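Local coordinates for transcriptional regulator, MarR family (PDB 2QWW), which probably binds DNA as a homodimer through a winged helix-turn-helix domain and so represses transcription, as other MarR-family regulators do, at residues Tyr29-Ala34 with Leu39-Leu44; Met46-Tyr51 with Lys112-Asn117; Ile50-Gly55 with Thr62-Ile67; Ala74-Leu79 with Met97-Lys102. All blocks are in the same frame, centred on the assembly; numbering follows the deposited sequence.

Contact 1: Tyr29-Ala34 with Leu39-Leu44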
loop_
_atom_site.group_PDB
_atom_site.type_symbol
_atom_site.label_atom_id
_atom_site.label_comp_id
_atom_site.label_asym_id
_atom_site.label_seq_id
_atom_site.Cartn_x
_atom_site.Cartn_y
_atom_site.Cartn_z
ATOM N N TYR A 29 -5.062 8.723 6.568
ATOM C CA TYR A 29 -6.061 9.610 5.968
ATOM C C TYR A 29 -6.975 8.862 5.017
ATOM O O TYR A 29 -8.106 9.286 4.798
ATOM C CB TYR A 29 -5.425 10.779 5.203
ATOM C CG TYR A 29 -4.847 11.848 6.084
ATOM C CD1 TYR A 29 -5.683 12.669 6.836
ATOM C CD2 TYR A 29 -3.474 12.057 6.165
ATOM C CE1 TYR A 29 -5.174 13.645 7.653
ATOM C CE2 TYR A 29 -2.952 13.048 6.986
ATOM C CZ TYR A 29 -3.813 13.842 7.721
ATOM O OH TYR A 29 -3.334 14.832 8.551
ATOM N N ALA A 30 -6.446 7.810 4.392
ATOM C CA ALA A 30 -7.223 6.930 3.513
ATOM C C ALA A 30 -8.272 6.187 4.355
ATOM O O ALA A 30 -9.391 5.987 3.910
ATOM C CB ALA A 30 -6.295 5.939 2.799
ATOM N N ASP A 31 -7.905 5.801 5.579
ATOM C CA ASP A 31 -8.832 5.167 6.525
ATOM C C ASP A 31 -9.925 6.121 6.970
ATOM O O ASP A 31 -11.070 5.708 7.099
ATOM C CB ASP A 31 -8.123 4.686 7.796
ATOM C CG ASP A 31 -7.155 3.555 7.548
ATOM O OD1 ASP A 31 -7.232 2.902 6.487
ATOM O OD2 ASP A 31 -6.311 3.318 8.438
ATOM N N GLN A 32 -9.569 7.373 7.262
ATOM C CA GLN A 32 -10.569 8.374 7.632
ATOM C C GLN A 32 -11.537 8.588 6.496
ATOM O O GLN A 32 -12.712 8.810 6.714
ATOM C CB GLN A 32 -9.971 9.758 7.864
ATOM C CG GLN A 32 -9.079 9.956 9.038
ATOM C CD GLN A 32 -8.774 11.442 9.242
ATOM O OE1 GLN A 32 -9.686 12.281 9.277
ATOM N NE2 GLN A 32 -7.495 11.769 9.401
ATOM N N ASN A 33 -11.009 8.619 5.283
ATOM C CA ASN A 33 -11.828 8.862 4.123
ATOM C C ASN A 33 -12.785 7.693 3.909
ATOM O O ASN A 33 -13.956 7.890 3.685
ATOM C CB ASN A 33 -10.932 9.051 2.905
ATOM C CG ASN A 33 -11.671 9.594 1.717
ATOM O OD1 ASN A 33 -12.589 10.390 1.858
ATOM N ND2 ASN A 33 -11.260 9.194 0.536
ATOM N N ALA A 34 -12.270 6.471 3.995
ATOM C CA ALA A 34 -13.105 5.280 3.830
ATOM C C ALA A 34 -14.272 5.319 4.828
ATOM O O ALA A 34 -15.415 5.158 4.431
ATOM C CB ALA A 34 -12.270 4.004 3.987
ATOM N N LEU A 39 -17.452 2.777 3.934
ATOM C CA LEU A 39 -16.868 1.536 3.456
ATOM C C LEU A 39 -15.535 1.234 4.062
ATOM O O LEU A 39 -14.855 2.123 4.545
ATOM C CB LEU A 39 -16.683 1.640 1.957
ATOM C CG LEU A 39 -17.928 1.959 1.123
ATOM C CD1 LEU A 39 -17.542 2.251 -0.296
ATOM C CD2 LEU A 39 -18.904 0.825 1.179
ATOM N N THR A 40 -15.169 -0.042 4.015
ATOM C CA THR A 40 -13.884 -0.488 4.470
ATOM C C THR A 40 -12.927 -0.285 3.304
ATOM O O THR A 40 -13.347 -0.107 2.156
ATOM C CB THR A 40 -13.893 -1.965 4.799
ATOM O OG1 THR A 40 -14.139 -2.710 3.600
ATOM C CG2 THR A 40 -14.977 -2.292 5.841
ATOM N N ILE A 41 -11.645 -0.291 3.620
ATOM C CA ILE A 41 -10.569 -0.159 2.636
ATOM C C ILE A 41 -10.612 -1.268 1.588
ATOM O O ILE A 41 -10.298 -1.034 0.426
ATOM C CB ILE A 41 -9.193 -0.112 3.383
ATOM C CG1 ILE A 41 -9.012 1.250 4.042
ATOM C CG2 ILE A 41 -8.001 -0.417 2.471
ATOM C CD1 ILE A 41 -8.916 2.436 3.087
ATOM N N GLN A 42 -11.019 -2.461 2.005
ATOM C CA GLN A 42 -11.147 -3.618 1.122
ATOM C C GLN A 42 -12.363 -3.426 0.191
ATOM O O GLN A 42 -12.293 -3.717 -1.002
ATOM C CB GLN A 42 -11.279 -4.922 1.922
ATOM C CG GLN A 42 -10.248 -5.114 3.041
ATOM C CD GLN A 42 -10.678 -4.562 4.418
ATOM O OE1 GLN A 42 -10.016 -3.686 4.975
ATOM N NE2 GLN A 42 -11.791 -5.072 4.955
ATOM N N GLN A 43 -13.471 -2.943 0.737
ATOM C CA GLN A 43 -14.653 -2.606 -0.068
ATOM C C GLN A 43 -14.343 -1.569 -1.137
ATOM O O GLN A 43 -14.827 -1.670 -2.259
ATOM C CB GLN A 43 -15.799 -2.093 0.793
ATOM C CG GLN A 43 -16.624 -3.179 1.479
ATOM C CD GLN A 43 -17.743 -2.584 2.313
ATOM O OE1 GLN A 43 -17.497 -1.719 3.137
ATOM N NE2 GLN A 43 -18.963 -3.046 2.108
ATOM N N LEU A 44 -13.568 -0.552 -0.783
ATOM C CA LEU A 44 -13.133 0.463 -1.748
ATOM C C LEU A 44 -12.139 -0.077 -2.751
ATOM O O LEU A 44 -12.188 0.298 -3.900
ATOM C CB LEU A 44 -12.516 1.657 -1.043
ATOM C CG LEU A 44 -13.501 2.536 -0.315
ATOM C CD1 LEU A 44 -12.747 3.473 0.586
ATOM C CD2 LEU A 44 -14.378 3.290 -1.315
#
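Ala34 meets the chain that returns from the end of its own helix, and its single methyl group is the centre of the contact. CB sits 3.5 Å from Leu44 CD1, closer than carbon pairs usually come, and 3.8 Å from Ile41 CD1, so two branched side chains one turn apart on helix 41-52 close over it. The carbonyl of Ala34 is used as well: Leu39 N donates to Ala34 O at 3.2 Å with an N-H...O angle of 154°. The donor stands above the carbonyl plane, 41° out of it, rather than on a lone pair. Ile41 reaches further back along helix 8-37. Its CG1 lies beside the backbone N, anti to the carbonyl carbon (chi1 -75°), and from there CD1 extends to within 3.7 Å of Ala30 O. The Asp31 side chain crosses that of Ile41 at about a right angle, with OD1 3.4 Å from Ile41 CG1, a polar-on-apolar touch at an exposed margin. As in other MarR-family proteins, this is probably the junction where the long N-terminal helix, part of the dimerisation region, passes into the winged helix-turn-helix domain. The start of helix 41-52 is fixed by a capping box: Gln43 N donates to Thr40 OG1 at 2.9 Å, and Thr40 N donates to Gln43 OE1 at 3.0 Å, in the carbonyl plane and on a lone pair. Asn33, the residue before Ala34, donates through ND2 to Arg113 O, while Leu39 packs on Leu82 and Leu84. Gln42, next after Ile41, packs on Ile66 of the second subunit.

Contact 2: Met46-Tyr51 with Lys112-Asn117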
loop_
_atom_site.group_PDB
_atom_site.type_symbol
_atom_site.label_atom_id
_atom_site.label_comp_id
_atom_site.label_asym_id
_atom_site.label_seq_id
_atom_site.Cartn_x
_atom_site.Cartn_y
_atom_site.Cartn_z
HETATM N N MSE A 46 -12.109 -3.034 -3.965
HETATM C CA MSE A 46 -12.987 -3.764 -4.896
HETATM C C MSE A 46 -13.704 -2.807 -5.831
HETATM O O MSE A 46 -13.725 -3.016 -7.044
HETATM C CB MSE A 46 -13.997 -4.585 -4.097
HETATM C CG MSE A 46 -15.035 -5.390 -4.912
HETATM SE SE MSE A 46 -16.022 -6.788 -3.867
HETATM C CE MSE A 46 -14.568 -7.859 -3.382
ATOM N N ILE A 47 -14.288 -1.760 -5.254
ATOM C CA ILE A 47 -15.016 -0.741 -6.012
ATOM C C ILE A 47 -14.121 -0.154 -7.086
ATOM O O ILE A 47 -14.539 -0.004 -8.221
ATOM C CB ILE A 47 -15.502 0.414 -5.109
ATOM C CG1 ILE A 47 -16.578 -0.059 -4.134
ATOM C CG2 ILE A 47 -16.070 1.564 -5.943
ATOM C CD1 ILE A 47 -17.947 -0.236 -4.722
ATOM N N ASN A 48 -12.880 0.138 -6.713
ATOM C CA ASN A 48 -11.903 0.731 -7.611
ATOM C C ASN A 48 -11.460 -0.193 -8.755
ATOM O O ASN A 48 -11.295 0.266 -9.888
ATOM C CB ASN A 48 -10.719 1.265 -6.799
ATOM C CG ASN A 48 -11.114 2.465 -5.911
ATOM O OD1 ASN A 48 -11.961 3.280 -6.292
ATOM N ND2 ASN A 48 -10.490 2.574 -4.729
ATOM N N VAL A 49 -11.298 -1.475 -8.463
ATOM C CA VAL A 49 -11.000 -2.462 -9.488
ATOM C C VAL A 49 -12.170 -2.540 -10.459
ATOM O O VAL A 49 -11.979 -2.522 -11.664
ATOM C CB VAL A 49 -10.780 -3.852 -8.896
ATOM C CG1 VAL A 49 -10.751 -4.914 -9.985
ATOM C CG2 VAL A 49 -9.482 -3.904 -8.050
ATOM N N ILE A 50 -13.388 -2.597 -9.936
ATOM C CA ILE A 50 -14.578 -2.717 -10.792
ATOM C C ILE A 50 -14.769 -1.473 -11.666
ATOM O O ILE A 50 -15.317 -1.544 -12.780
ATOM C CB ILE A 50 -15.856 -3.027 -9.953
ATOM C CG1 ILE A 50 -15.720 -4.365 -9.231
ATOM C CG2 ILE A 50 -17.081 -3.100 -10.824
ATOM C CD1 ILE A 50 -16.859 -4.667 -8.253
ATOM N N TYR A 51 -14.338 -0.326 -11.162
ATOM C CA TYR A 51 -14.463 0.919 -11.899
ATOM C C TYR A 51 -13.573 0.912 -13.142
ATOM O O TYR A 51 -13.995 1.344 -14.209
ATOM C CB TYR A 51 -14.081 2.103 -11.006
ATOM C CG TYR A 51 -14.310 3.464 -11.637
ATOM C CD1 TYR A 51 -15.562 3.826 -12.130
ATOM C CD2 TYR A 51 -13.288 4.403 -11.700
ATOM C CE1 TYR A 51 -15.781 5.074 -12.692
ATOM C CE2 TYR A 51 -13.494 5.652 -12.260
ATOM C CZ TYR A 51 -14.750 5.984 -12.754
ATOM O OH TYR A 51 -14.961 7.229 -13.302
ATOM N N LYS A 112 -14.873 7.757 -6.955
ATOM C CA LYS A 112 -14.304 9.086 -7.178
ATOM C C LYS A 112 -13.905 9.804 -5.874
ATOM O O LYS A 112 -12.817 10.381 -5.774
ATOM C CB LYS A 112 -15.283 9.944 -7.992
ATOM C CG LYS A 112 -15.410 9.494 -9.453
ATOM C CD LYS A 112 -16.627 10.075 -10.130
ATOM C CE LYS A 112 -16.745 9.582 -11.567
ATOM N NZ LYS A 112 -18.009 10.058 -12.212
ATOM N N ARG A 113 -14.773 9.749 -4.871
ATOM C CA ARG A 113 -14.466 10.364 -3.584
ATOM C C ARG A 113 -13.346 9.607 -2.858
ATOM O O ARG A 113 -12.638 10.179 -2.016
ATOM C CB ARG A 113 -15.729 10.470 -2.725
ATOM C CG ARG A 113 -16.780 11.436 -3.289
ATOM C CD ARG A 113 -18.025 11.482 -2.416
ATOM N NE ARG A 113 -17.659 11.794 -1.038
ATOM C CZ ARG A 113 -18.458 11.676 0.022
ATOM N NH1 ARG A 113 -19.709 11.240 -0.100
ATOM N NH2 ARG A 113 -17.984 11.986 1.228
ATOM N N SER A 114 -13.165 8.329 -3.184
ATOM C CA SER A 114 -12.083 7.541 -2.587
ATOM C C SER A 114 -10.715 7.907 -3.176
ATOM O O SER A 114 -9.698 7.889 -2.474
ATOM C CB SER A 114 -12.321 6.049 -2.806
ATOM O OG SER A 114 -11.320 5.290 -2.146
ATOM N N THR A 115 -10.681 8.228 -4.467
ATOM C CA THR A 115 -9.416 8.575 -5.142
ATOM C C THR A 115 -9.007 10.018 -4.843
ATOM O O THR A 115 -7.821 10.289 -4.659
ATOM C CB THR A 115 -9.519 8.341 -6.655
ATOM O OG1 THR A 115 -10.607 9.113 -7.193
ATOM C CG2 THR A 115 -9.769 6.873 -6.927
ATOM N N ALA A 116 -9.989 10.922 -4.808
ATOM C CA ALA A 116 -9.788 12.319 -4.439
ATOM C C ALA A 116 -10.019 12.459 -2.926
ATOM O O ALA A 116 -10.977 13.068 -2.496
ATOM C CB ALA A 116 -10.758 13.203 -5.211
ATOM N N ASN A 117 -9.118 11.909 -2.116
ATOM C CA ASN A 117 -9.278 11.915 -0.657
ATOM C C ASN A 117 -9.288 13.307 -0.018
ATOM O O ASN A 117 -8.234 13.892 0.211
ATOM C CB ASN A 117 -8.193 11.034 -0.038
ATOM C CG ASN A 117 -8.308 10.938 1.462
ATOM O OD1 ASN A 117 -9.071 11.666 2.087
ATOM N ND2 ASN A 117 -7.536 10.042 2.053
#
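Lys112 and Tyr51 meet where helix 105-115 passes helix 41-52 at the surface of the domain. From CB the lysine sets off with CG beside its backbone N (chi1 -71°), and CG and CD then carry the chain onward in extended form. At CE it arrives beside the phenol, 3.4 Å from Tyr51 OH, the two side chains crossing at about a right angle and CE standing oblique to the ring. NZ, one bond further, makes no bond to the tyrosine. Tyr51 also packs on Leu103 of the neighbouring strand. One turn back, Asn48 faces Ser114 and Thr115: its ND2 is 3.8 Å from Ser114 OG, too far for a hydrogen bond, and its OD1 lies 4.3 Å from Thr115 CG2. The Thr115 hydroxyl is used within its own helix, OG1 donating to Lys112 O at 2.9 Å; Ala116 N reaches the same oxygen from the same face as the helix ends. No hydrogen bond joins the two segments, but one between Asn48 OD1 and Ser111 OG, just before segment 112-117, links helices 41-52 and 105-115, so the polar tie lies there and the touch of Lys112 on Tyr51 adds only packing.

Contact 3: Ile50-Gly55 with Thr62-Ile67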
loop_
_atom_site.group_PDB
_atom_site.type_symbol
_atom_site.label_atom_id
_atom_site.label_comp_id
_atom_site.label_asym_id
_atom_site.label_seq_id
_atom_site.Cartn_x
_atom_site.Cartn_y
_atom_site.Cartn_z
ATOM N N ILE A 50 -13.388 -2.597 -9.936
ATOM C CA ILE A 50 -14.578 -2.717 -10.792
ATOM C C ILE A 50 -14.769 -1.473 -11.666
ATOM O O ILE A 50 -15.317 -1.544 -12.780
ATOM C CB ILE A 50 -15.856 -3.027 -9.953
ATOM C CG1 ILE A 50 -15.720 -4.365 -9.231
ATOM C CG2 ILE A 50 -17.081 -3.100 -10.824
ATOM C CD1 ILE A 50 -16.859 -4.667 -8.253
ATOM N N TYR A 51 -14.338 -0.326 -11.162
ATOM C CA TYR A 51 -14.463 0.919 -11.899
ATOM C C TYR A 51 -13.573 0.912 -13.142
ATOM O O TYR A 51 -13.995 1.344 -14.209
ATOM C CB TYR A 51 -14.081 2.103 -11.006
ATOM C CG TYR A 51 -14.310 3.464 -11.637
ATOM C CD1 TYR A 51 -15.562 3.826 -12.130
ATOM C CD2 TYR A 51 -13.288 4.403 -11.700
ATOM C CE1 TYR A 51 -15.781 5.074 -12.692
ATOM C CE2 TYR A 51 -13.494 5.652 -12.260
ATOM C CZ TYR A 51 -14.750 5.984 -12.754
ATOM O OH TYR A 51 -14.961 7.229 -13.302
ATOM N N SER A 52 -12.353 0.410 -13.000
ATOM C CA SER A 52 -11.410 0.394 -14.115
ATOM C C SER A 52 -11.628 -0.769 -15.082
ATOM O O SER A 52 -11.133 -0.741 -16.213
ATOM C CB SER A 52 -9.980 0.343 -13.591
ATOM O OG SER A 52 -9.715 -0.878 -12.916
ATOM N N THR A 53 -12.355 -1.787 -14.638
ATOM C CA THR A 53 -12.580 -2.961 -15.443
ATOM C C THR A 53 -14.033 -3.402 -15.343
ATOM O O THR A 53 -14.340 -4.405 -14.700
ATOM C CB THR A 53 -11.645 -4.074 -14.999
ATOM O OG1 THR A 53 -10.331 -3.527 -14.841
ATOM C CG2 THR A 53 -11.613 -5.220 -16.035
ATOM N N PRO A 54 -14.938 -2.628 -15.958
ATOM C CA PRO A 54 -16.327 -3.012 -15.963
ATOM C C PRO A 54 -16.521 -4.305 -16.722
ATOM O O PRO A 54 -15.966 -4.485 -17.798
ATOM C CB PRO A 54 -17.026 -1.854 -16.679
ATOM C CG PRO A 54 -15.992 -1.145 -17.393
ATOM C CD PRO A 54 -14.720 -1.342 -16.641
ATOM N N GLY A 55 -17.327 -5.189 -16.155
ATOM C CA GLY A 55 -17.544 -6.493 -16.708
ATOM C C GLY A 55 -16.529 -7.485 -16.182
ATOM O O GLY A 55 -16.486 -8.600 -16.667
ATOM N N THR A 62 -11.232 -11.535 -7.334
ATOM C CA THR A 62 -10.567 -12.102 -6.162
ATOM C C THR A 62 -9.067 -12.165 -6.366
ATOM O O THR A 62 -8.303 -11.779 -5.487
ATOM C CB THR A 62 -10.949 -13.571 -5.888
ATOM O OG1 THR A 62 -10.292 -14.411 -6.846
ATOM C CG2 THR A 62 -12.449 -13.811 -5.916
ATOM N N LYS A 63 -8.658 -12.685 -7.528
ATOM C CA LYS A 63 -7.241 -12.853 -7.876
ATOM C C LYS A 63 -6.509 -11.529 -7.931
ATOM O O LYS A 63 -5.337 -11.454 -7.573
ATOM C CB LYS A 63 -7.075 -13.600 -9.215
ATOM N N ARG A 64 -7.191 -10.480 -8.368
ATOM C CA ARG A 64 -6.559 -9.165 -8.419
ATOM C C ARG A 64 -6.447 -8.542 -7.019
ATOM O O ARG A 64 -5.471 -7.849 -6.717
ATOM C CB ARG A 64 -7.306 -8.221 -9.355
ATOM C CG ARG A 64 -6.445 -7.038 -9.731
ATOM C CD ARG A 64 -7.136 -6.031 -10.584
ATOM N NE ARG A 64 -7.279 -6.364 -11.998
ATOM C CZ ARG A 64 -7.863 -5.548 -12.874
ATOM N NH1 ARG A 64 -8.346 -4.378 -12.486
ATOM N NH2 ARG A 64 -7.971 -5.880 -14.144
ATOM N N LEU A 65 -7.448 -8.776 -6.176
ATOM C CA LEU A 65 -7.437 -8.271 -4.801
ATOM C C LEU A 65 -6.607 -9.187 -3.898
ATOM O O LEU A 65 -6.270 -8.814 -2.781
ATOM C CB LEU A 65 -8.861 -8.182 -4.265
ATOM C CG LEU A 65 -9.821 -7.231 -4.999
ATOM C CD1 LEU A 65 -11.235 -7.442 -4.527
ATOM C CD2 LEU A 65 -9.407 -5.798 -4.834
ATOM N N ILE A 66 -6.299 -10.386 -4.383
ATOM C CA ILE A 66 -5.515 -11.363 -3.640
ATOM C C ILE A 66 -6.253 -11.637 -2.331
ATOM O O ILE A 66 -5.723 -11.426 -1.237
ATOM C CB ILE A 66 -4.046 -10.898 -3.417
ATOM C CG1 ILE A 66 -3.462 -10.320 -4.710
ATOM C CG2 ILE A 66 -3.171 -12.065 -2.924
ATOM C CD1 ILE A 66 -2.035 -9.865 -4.579
ATOM N N ILE A 67 -7.498 -12.085 -2.475
ATOM C CA ILE A 67 -8.366 -12.406 -1.350
ATOM C C ILE A 67 -8.966 -13.776 -1.589
ATOM O O ILE A 67 -8.887 -14.315 -2.692
ATOM C CB ILE A 67 -9.514 -11.374 -1.163
ATOM C CG1 ILE A 67 -10.384 -11.274 -2.425
ATOM C CG2 ILE A 67 -8.948 -10.011 -0.805
ATOM C CD1 ILE A 67 -11.512 -10.265 -2.334
#
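Arg64 leaves its helix with CG anti to the backbone N, runs straight through CD and then bends at chi3 (-78°), which swings the guanidinium across to Thr53. The threonine answers from the opposite direction: its OG1 lies beside its own backbone N, turned to the arginine, with CG2 anti to the backbone N. The result is a forked grip on one oxygen. Arg64 NH1 donates to Thr53 OG1 at 3.2 Å, with an N-H...O angle of 148° and the oxygen tilted 17° from the guanidinium plane; the second branch, Arg64 NH2 to Thr53 OG1, is weak at 3.4 Å. Both terminal nitrogens thus converge on a single hydroxyl, and neither bond is straight. The bonding joins the end of helix 41-52 to helix 58-65, the latter being the first helix of the helix-turn-helix in the winged domain of this family, with helix 69-81 following it. Ser52 sits at the edge of the same group and in its plane, OG 3.8 Å from Arg64 NH1, near but not bonded. Its stronger partner is Val49 O, one turn back on its helix, and its link to Thr53 OG1 at 3.3 Å is weak. The aliphatic side of the contact is supplied by Val49, on which the arginine also rests. Past the helix end, Thr53 leaves helical geometry and Gly55, with positive phi, leads the chain into backbone pairing with Leu101.

Contact 4: Ala74-Leu79 with Met97-Lys102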
loop_
_atom_site.group_PDB
_atom_site.type_symbol
_atom_site.label_atom_id
_atom_site.label_comp_id
_atom_site.label_asym_id
_atom_site.label_seq_id
_atom_site.Cartn_x
_atom_site.Cartn_y
_atom_site.Cartn_z
ATOM N N ALA A 74 -18.694 -12.774 -0.444
ATOM C CA ALA A 74 -19.451 -12.094 0.616
ATOM C C ALA A 74 -19.417 -10.575 0.388
ATOM O O ALA A 74 -20.447 -9.899 0.428
ATOM C CB ALA A 74 -18.882 -12.435 1.976
ATOM N N ASN A 75 -18.214 -10.058 0.154
ATOM C CA ASN A 75 -18.003 -8.654 -0.141
ATOM C C ASN A 75 -18.769 -8.171 -1.362
ATOM O O ASN A 75 -19.275 -7.058 -1.364
ATOM C CB ASN A 75 -16.532 -8.368 -0.371
ATOM C CG ASN A 75 -15.725 -8.373 0.900
ATOM O OD1 ASN A 75 -16.044 -9.067 1.863
ATOM N ND2 ASN A 75 -14.657 -7.584 0.907
ATOM N N VAL A 76 -18.827 -9.000 -2.406
ATOM C CA VAL A 76 -19.581 -8.683 -3.619
ATOM C C VAL A 76 -21.062 -8.601 -3.316
ATOM O O VAL A 76 -21.717 -7.680 -3.774
ATOM C CB VAL A 76 -19.350 -9.715 -4.742
ATOM C CG1 VAL A 76 -20.422 -9.626 -5.827
ATOM C CG2 VAL A 76 -17.996 -9.539 -5.352
ATOM N N ASP A 77 -21.610 -9.559 -2.568
ATOM C CA ASP A 77 -23.038 -9.498 -2.258
ATOM C C ASP A 77 -23.351 -8.249 -1.413
ATOM O O ASP A 77 -24.386 -7.624 -1.594
ATOM C CB ASP A 77 -23.540 -10.778 -1.577
ATOM C CG ASP A 77 -25.010 -11.058 -1.890
ATOM O OD1 ASP A 77 -25.813 -10.101 -1.990
ATOM O OD2 ASP A 77 -25.371 -12.246 -2.056
ATOM N N GLY A 78 -22.423 -7.874 -0.535
ATOM C CA GLY A 78 -22.549 -6.656 0.261
ATOM C C GLY A 78 -22.611 -5.399 -0.603
ATOM O O GLY A 78 -23.467 -4.546 -0.398
ATOM N N LEU A 79 -21.714 -5.285 -1.579
ATOM C CA LEU A 79 -21.723 -4.143 -2.480
ATOM C C LEU A 79 -22.945 -4.126 -3.346
ATOM O O LEU A 79 -23.353 -3.063 -3.769
ATOM C CB LEU A 79 -20.488 -4.093 -3.360
ATOM C CG LEU A 79 -19.141 -3.923 -2.673
ATOM C CD1 LEU A 79 -18.084 -3.866 -3.739
ATOM C CD2 LEU A 79 -19.116 -2.674 -1.821
HETATM N N MSE A 97 -18.304 -17.417 -9.103
HETATM C CA MSE A 97 -17.015 -16.929 -9.583
HETATM C C MSE A 97 -17.138 -16.432 -11.030
HETATM O O MSE A 97 -16.336 -15.607 -11.472
HETATM C CB MSE A 97 -15.938 -18.026 -9.497
HETATM C CG MSE A 97 -15.439 -18.399 -8.092
HETATM SE SE MSE A 97 -14.740 -16.888 -6.999
HETATM C CE MSE A 97 -16.450 -16.337 -6.122
ATOM N N ASP A 98 -18.138 -16.939 -11.754
ATOM C CA ASP A 98 -18.393 -16.561 -13.156
ATOM C C ASP A 98 -19.241 -15.294 -13.287
ATOM O O ASP A 98 -19.504 -14.825 -14.395
ATOM C CB ASP A 98 -19.087 -17.711 -13.904
ATOM C CG ASP A 98 -18.225 -18.964 -13.990
ATOM N N LEU A 99 -19.684 -14.753 -12.160
ATOM C CA LEU A 99 -20.480 -13.535 -12.135
ATOM C C LEU A 99 -19.645 -12.328 -12.593
ATOM O O LEU A 99 -18.492 -12.186 -12.191
ATOM C CB LEU A 99 -20.987 -13.326 -10.710
ATOM C CG LEU A 99 -21.843 -12.104 -10.401
ATOM C CD1 LEU A 99 -23.155 -12.160 -11.164
ATOM C CD2 LEU A 99 -22.080 -12.048 -8.906
ATOM N N THR A 100 -20.218 -11.483 -13.450
ATOM C CA THR A 100 -19.536 -10.285 -13.942
ATOM C C THR A 100 -20.235 -9.036 -13.424
ATOM O O THR A 100 -21.457 -9.000 -13.328
ATOM C CB THR A 100 -19.479 -10.245 -15.462
ATOM O OG1 THR A 100 -20.810 -10.341 -15.986
ATOM C CG2 THR A 100 -18.656 -11.387 -15.987
ATOM N N LEU A 101 -19.458 -7.988 -13.180
ATOM C CA LEU A 101 -19.957 -6.802 -12.503
ATOM C C LEU A 101 -19.547 -5.468 -13.095
ATOM O O LEU A 101 -18.452 -5.337 -13.642
ATOM C CB LEU A 101 -19.360 -6.812 -11.079
ATOM C CG LEU A 101 -19.503 -8.072 -10.216
ATOM C CD1 LEU A 101 -18.617 -7.992 -9.003
ATOM C CD2 LEU A 101 -20.954 -8.292 -9.812
ATOM N N LYS A 102 -20.421 -4.470 -12.936
ATOM C CA LYS A 102 -20.076 -3.072 -13.220
ATOM C C LYS A 102 -20.587 -2.246 -12.038
ATOM O O LYS A 102 -21.463 -2.697 -11.304
ATOM C CB LYS A 102 -20.647 -2.559 -14.549
ATOM C CG LYS A 102 -22.127 -2.262 -14.603
ATOM C CD LYS A 102 -22.470 -1.691 -15.968
ATOM C CE LYS A 102 -23.959 -1.399 -16.158
ATOM N NZ LYS A 102 -24.405 -0.098 -15.574
#
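Val76 and Leu101 meet tip to tip inside the winged helix-turn-helix domain, where helix 69-81, the second helix of the helix-turn-helix and by family likeness the recognition helix, lies against the second long strand of the wing, 100-103. The contact across the segments is wholly apolar. Leu101, with CG beside its backbone N (chi1 -52°), sends CD1 between the two methyls of the valine. Leu99, two residues earlier, turns the same way, and its CD2 stands 4.3 Å from Val76 CG1. Around this trio the packing continues through Met46 of helix 41-52, which also touches Val76, and Leu61 of helix 58-65, which lies on Leu101.

Hydrogen bonding belongs to the backbone and to the flanks. Leu101 pairs with Gly55 and Ile56, and Thr100 with Leu88, so the strand carrying the leucines is fixed in the small antiparallel sheet between its neighbours. Asp77, next to Val76 on the helix, bonds through OD1 to Asn94 ND2 in the wing region. All three side chains that touch are buried, and the leucine methyl is shared evenly: Leu101 CD1 lies 4.0 Å from both Val76 CG1 and Val76 CG2.

Overall arrangement
Helix 41-52 is the common element: contacts 1, 2 and 3 all use it, and contact 4 reaches it through Met46, whose SE lies 3.6 Å from Leu79 CD1. Contacts 1 and 2, with centres about 10 Å apart, join where Asn117 ND2 meets Tyr29 O at 2.9 Å and fasten the domain to the long N-terminal helix. Contacts 3 and 4, also with centres about 10 Å apart, are linked by a probable hydrogen bond from Gly55 N to Leu101 O (2.8 Å), where the chain after helix 41-52 enters the sheet. Along the chain, contact 4 is nested inside the loop that contact 2 closes. The centres of contacts 1 and 4 lie about 19 Å apart, from the foot of the N-terminal helix to the probable recognition helix.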